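Local coordinates for imelysin (Bacteroides ovatus ATCC 8483, PDB 3OYV), which belongs to the imelysin-like proteins, which are implicated in bacterial iron uptake, and is probably an outer-membrane metal-binding protein, at residues N317-S320 / W321-L324. Numbering follows the deposited sequence.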
ATOM      1  N   ASN A 317      19.729  -8.235 -18.024  1.00 14.23           N
ATOM      2  CA  ASN A 317      20.831  -8.522 -18.937  1.00 14.11           C
ATOM      3  C   ASN A 317      21.527  -9.853 -18.706  1.00 15.14           C
ATOM      4  O   ASN A 317      22.452 -10.208 -19.456  1.00 17.35           O
ATOM      5  CB  ASN A 317      21.839  -7.362 -18.905  1.00 15.04           C
ATOM      6  CG  ASN A 317      21.335  -6.158 -19.629  1.00 17.06           C
ATOM      7  OD1 ASN A 317      20.697  -6.261 -20.677  1.00 20.04           O
ATOM      8  ND2 ASN A 317      21.607  -4.983 -19.072  1.00 20.32           N
ATOM      9  N   SER A 318      21.075 -10.606 -17.716  1.00 14.50           N
ATOM     10  CA  SER A 318      21.761 -11.841 -17.350  1.00 14.14           C
ATOM     11  C   SER A 318      21.364 -13.019 -18.224  1.00 14.90           C
ATOM     12  O   SER A 318      20.192 -13.198 -18.596  1.00 16.54           O
ATOM     13  CB  SER A 318      21.527 -12.217 -15.886  1.00 16.76           C
ATOM     14  OG  SER A 318      20.219 -12.690 -15.664  1.00 16.95           O
ATOM     15  N   GLN A 319      22.360 -13.855 -18.513  1.00 13.13           N
ATOM     16  CA  GLN A 319      22.107 -15.054 -19.289  0.60 14.21           C
ATOM     17  C   GLN A 319      21.335 -16.077 -18.454  1.00 12.57           C
ATOM     18  O   GLN A 319      20.535 -16.840 -18.987  1.00 13.46           O
ATOM     19  CB  GLN A 319      23.420 -15.645 -19.822  0.60 16.34           C
ATOM     20  CG  GLN A 319      23.238 -16.647 -20.943  0.60 20.29           C
ATOM     21  CD  GLN A 319      22.729 -16.023 -22.230  0.60 22.97           C
ATOM     22  OE1 GLN A 319      23.281 -15.038 -22.710  0.60 28.67           O
ATOM     23  NE2 GLN A 319      21.672 -16.595 -22.794  0.60 20.38           N
ATOM     24  N   SER A 320      21.546 -16.097 -17.128  1.00 12.10           N
ATOM     25  CA  SER A 320      20.880 -17.084 -16.288  1.00 11.90           C
ATOM     26  C   SER A 320      19.369 -16.892 -16.311  1.00 11.81           C
ATOM     27  O   SER A 320      18.617 -17.849 -16.448  1.00 12.78           O
ATOM     28  CB  SER A 320      21.388 -17.060 -14.828  1.00 13.54           C
ATOM     29  OG  SER A 320      21.094 -15.814 -14.216  1.00 16.67           O
ATOM     30  N   TRP A 321      18.904 -15.646 -16.171  1.00 11.64           N
ATOM     31  CA  TRP A 321      17.456 -15.403 -16.228  1.00 11.62           C
ATOM     32  C   TRP A 321      16.914 -15.578 -17.650  1.00 12.86           C
ATOM     33  O   TRP A 321      15.761 -15.936 -17.830  1.00 13.59           O
ATOM     34  CB  TRP A 321      17.092 -14.026 -15.657  1.00 11.57           C
ATOM     35  CG  TRP A 321      17.047 -14.004 -14.172  1.00 12.05           C
ATOM     36  CD1 TRP A 321      18.019 -13.562 -13.324  1.00 13.18           C
ATOM     37  CD2 TRP A 321      15.992 -14.510 -13.358  1.00 11.77           C
ATOM     38  NE1 TRP A 321      17.605 -13.737 -12.027  1.00 13.60           N
ATOM     39  CE2 TRP A 321      16.370 -14.320 -12.019  1.00 11.29           C
ATOM     40  CE3 TRP A 321      14.747 -15.087 -13.633  1.00 11.09           C
ATOM     41  CZ2 TRP A 321      15.554 -14.710 -10.957  1.00 12.47           C
ATOM     42  CZ3 TRP A 321      13.939 -15.474 -12.575  1.00 12.99           C
ATOM     43  CH2 TRP A 321      14.348 -15.277 -11.257  1.00 13.44           C
ATOM     44  N   SER A 322      17.771 -15.380 -18.645  1.00 12.04           N
ATOM     45  CA  SER A 322      17.366 -15.617 -20.053  1.00 12.99           C
ATOM     46  C   SER A 322      17.128 -17.086 -20.332  1.00 13.10           C
ATOM     47  O   SER A 322      16.244 -17.459 -21.095  1.00 14.99           O
ATOM     48  CB  SER A 322      18.434 -15.091 -21.028  1.00 12.95           C
ATOM     49  OG  SER A 322      17.959 -15.084 -22.359  1.00 14.73           O
ATOM     50  N   ASP A 323      17.970 -17.923 -19.743  1.00 13.60           N
ATOM     51  CA  ASP A 323      18.031 -19.365 -20.000  1.00 13.07           C
ATOM     52  C   ASP A 323      17.151 -20.203 -19.065  1.00 12.71           C
ATOM     53  O   ASP A 323      16.975 -21.397 -19.268  1.00 15.15           O
ATOM     54  CB  ASP A 323      19.491 -19.841 -19.827  1.00 12.89           C
ATOM     55  CG  ASP A 323      20.419 -19.374 -20.923  1.00 15.16           C
ATOM     56  OD1 ASP A 323      19.961 -18.975 -22.043  1.00 17.01           O
ATOM     57  OD2 ASP A 323      21.654 -19.443 -20.650  1.00 15.79           O
ATOM     58  N   LEU A 324      16.560 -19.579 -18.043  1.00 12.62           N
ATOM     59  CA  LEU A 324      15.758 -20.294 -17.064  1.00 12.99           C
ATOM     60  C   LEU A 324      14.562 -21.002 -17.706  1.00 13.79           C
ATOM     61  O   LEU A 324      13.872 -20.415 -18.552  1.00 15.42           O
ATOM     62  CB  LEU A 324      15.246 -19.323 -15.985  1.00 13.09           C
ATOM     63  CG  LEU A 324      14.314 -19.877 -14.932  1.00 13.38           C
ATOM     64  CD1 LEU A 324      15.012 -20.857 -13.995  1.00 15.29           C
ATOM     65  CD2 LEU A 324      13.685 -18.708 -14.139  1.00 14.41           C
TER
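Ser318 OG is gripped by two backbone groups. Ser318 OG accepts a hydrogen bond from Trp321 N at 3.3 Å, and it donates one to the carbonyl oxygen of Ile315. The first is a capping bond: Ser318 is the N-cap of the short helix 319-323, and its hydroxyl takes up an amide of the first turn. A chi1 of 73° sets OG between the Ser318 backbone N and carbonyl carbon, facing that turn. Ser318 OG also lies 3.3 Å from Trp321 CD1, at the edge of the indole and near its plane.

Backbone bonds close the single turn. Ser322 N donates to Ser318 O, and Asp323 N donates to Gln319 O at 2.9 Å. Asp323 N also has a weak bond to Ser320 O.

On the outer side, Gln319 NE2 donates to Asp323 OD1 at 3.0 Å, an i to i+4 side-chain hydrogen bond. The N-H...O angle is 161°. OD1 lies in the plane of the Gln319 amide, but NE2 sits above the carboxylate plane. The two planes are 40° apart. Gln319 runs out with CG anti to the backbone N, and a bend at chi2 brings the amide round to Asp323. Gln319 CG also touches Asp323 OD2, at 3.2 Å. This pair is exposed at the surface. Both contacts are those of one of two deposited Gln319 conformers, so they are probably not permanent.

The turn lies far from the chain centre, against helix 21-47. Ser23 OG bonds Ser318 O, Asn26 ND2 bonds Trp321 O, and Ser22 OG bonds Ser322 O. The Trp321 ring meets Tyr27 edge-to-face, so the inner side of helix 319-323 is fastened to helix 21-47.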